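Local coordinates for uncharacterized protein DUF1185 (Bordetella bronchiseptica RB50, PDB 3BYQ) that is of unknown function but adopts a variant of the Bacillus chorismate mutase fold and may take part in amino-acid metabolism, at residues G180-K183 with E184-S187. Numbering follows the deposited sequence.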
ATOM      1  N   GLY B 180      -8.763  33.117  10.467  1.00 19.71           N
ATOM      2  CA  GLY B 180      -7.496  33.057  11.174  1.00 19.68           C
ATOM      3  C   GLY B 180      -6.532  34.142  10.719  1.00 18.39           C
ATOM      4  O   GLY B 180      -6.899  35.064   9.997  1.00 20.80           O
ATOM      5  N   LEU B 181      -5.275  34.009  11.134  1.00 17.56           N
ATOM      6  CA  LEU B 181      -4.257  35.024  10.806  1.00 16.78           C
ATOM      7  C   LEU B 181      -4.043  35.053   9.326  1.00 17.89           C
ATOM      8  O   LEU B 181      -3.925  34.010   8.715  1.00 18.73           O
ATOM      9  CB  LEU B 181      -2.938  34.720  11.519  1.00 17.49           C
ATOM     10  CG  LEU B 181      -1.856  35.804  11.431  1.00 20.92           C
ATOM     11  CD1 LEU B 181      -2.217  37.008  12.296  1.00 20.04           C
ATOM     12  CD2 LEU B 181      -0.482  35.226  11.790  1.00 20.38           C
ATOM     13  N   THR B 182      -4.010  36.251   8.769  1.00 17.53           N
ATOM     14  CA  THR B 182      -3.795  36.458   7.351  1.00 17.35           C
ATOM     15  C   THR B 182      -2.430  37.047   7.144  1.00 18.16           C
ATOM     16  O   THR B 182      -1.805  37.521   8.059  1.00 18.01           O
ATOM     17  CB  THR B 182      -4.800  37.458   6.755  1.00 19.51           C
ATOM     18  OG1 THR B 182      -4.604  38.752   7.352  1.00 17.86           O
ATOM     19  CG2 THR B 182      -6.246  36.980   6.985  1.00 17.92           C
ATOM     20  N   LYS B 183      -1.977  37.004   5.907  1.00 16.20           N
ATOM     21  CA  LYS B 183      -0.668  37.575   5.526  1.00 17.87           C
ATOM     22  C   LYS B 183      -0.613  39.036   5.903  1.00 19.62           C
ATOM     23  O   LYS B 183       0.394  39.529   6.411  1.00 20.39           O
ATOM     24  CB  LYS B 183      -0.379  37.416   4.040  1.00 20.70           C
ATOM     25  CG  LYS B 183      -0.206  35.991   3.628  1.00 20.90           C
ATOM     26  CD  LYS B 183       0.243  35.859   2.175  1.00 24.93           C
ATOM     27  CE  LYS B 183      -0.710  36.453   1.174  1.00 31.34           C
ATOM     28  NZ  LYS B 183      -0.144  36.180  -0.163  1.00 29.83           N
ATOM     29  N   GLU B 184      -1.726  39.726   5.678  1.00 16.91           N
ATOM     30  CA  GLU B 184      -1.836  41.148   5.980  0.50 18.30           C
ATOM     31  C   GLU B 184      -1.828  41.449   7.466  1.00 20.03           C
ATOM     32  O   GLU B 184      -1.466  42.545   7.895  1.00 21.13           O
ATOM     33  CB  GLU B 184      -3.115  41.737   5.362  0.50 18.40           C
ATOM     34  CG  GLU B 184      -3.104  41.747   3.858  0.50 18.23           C
ATOM     35  CD  GLU B 184      -3.534  40.434   3.207  0.50 19.24           C
ATOM     36  OE1 GLU B 184      -3.827  39.418   3.888  0.50 15.79           O
ATOM     37  OE2 GLU B 184      -3.583  40.429   1.962  0.50 29.25           O
ATOM     38  N   ALA B 185      -2.231  40.476   8.253  1.00 18.03           N
ATOM     39  CA  ALA B 185      -2.318  40.638   9.705  1.00 17.07           C
ATOM     40  C   ALA B 185      -1.032  40.303  10.423  1.00 16.63           C
ATOM     41  O   ALA B 185      -0.901  40.597  11.590  1.00 21.06           O
ATOM     42  CB  ALA B 185      -3.461  39.787  10.283  1.00 18.46           C
ATOM     43  N   VAL B 186      -0.075  39.730   9.721  1.00 15.69           N
ATOM     44  CA  VAL B 186       1.211  39.391  10.358  1.00 18.14           C
ATOM     45  C   VAL B 186       1.844  40.698  10.866  1.00 20.46           C
ATOM     46  O   VAL B 186       2.090  41.639  10.095  1.00 20.88           O
ATOM     47  CB  VAL B 186       2.148  38.636   9.414  1.00 19.45           C
ATOM     48  CG1 VAL B 186       3.593  38.536  10.002  1.00 20.39           C
ATOM     49  CG2 VAL B 186       1.588  37.256   9.073  1.00 18.28           C
ATOM     50  N   SER B 187       2.122  40.719  12.161  1.00 20.10           N
ATOM     51  CA  SER B 187       2.626  41.938  12.805  1.00 19.26           C
ATOM     52  C   SER B 187       3.755  41.779  13.782  1.00 18.16           C
ATOM     53  O   SER B 187       4.432  42.760  14.086  1.00 20.52           O
ATOM     54  CB  SER B 187       1.469  42.669  13.467  1.00 23.72           C
ATOM     55  OG  SER B 187       0.972  41.936  14.565  1.00 24.66           O
TER
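Thr182 and Ala185 close the first of two overlapping type I beta turns on the protein surface, in the loop that follows strand 161-169; Lys183 and Val186 close the second. The backbone bond of the first turn runs from Ala185 N to Thr182 O, 3.0 Å, and is clearly bent. In the second, Val186 N reaches Lys183 O at 3.3 Å, a weak bond although fairly straight (154°).

A side-chain bond reinforces the first turn. Thr182 OG1 sits between its own backbone N and carbonyl carbon (chi1 64°), a rotation that brings it over the returning chain, where it takes a weak bond from Ala185 N at 3.1 Å. Thr182 thus accepts through both its side-chain and its main-chain oxygen from the N-H three residues on, consistent with an ST motif, though the side-chain bond is weak. Threonine suits the place because its short, branched side chain presents the oxygen without a long flexible arm, while the small methyl of Ala185 fits beside the hydroxyl, its CB 3.3 Å from Thr182 OG1.

In the conformer given for Glu184, which is one of two, its charged end and that of Lys183 do not meet. The long lysine chain instead extends to a salt bridge with Glu78, tying the turn to the residue just before strand 79-86.

Apolar packing completes the contact. With CG anti to its backbone N (chi1 -171°), the branched end of Leu181 comes close to Ala185 and Val186, and Val142 of another loop touches both this side chain and Val186. The leucine and valine side chains cross at about a right angle. Leucine's fork serves two neighbours at once: CD1 of Leu181 rests 3.7 Å from Ala185 CB, and CD2 lies 4.0 Å from Val186 CG2.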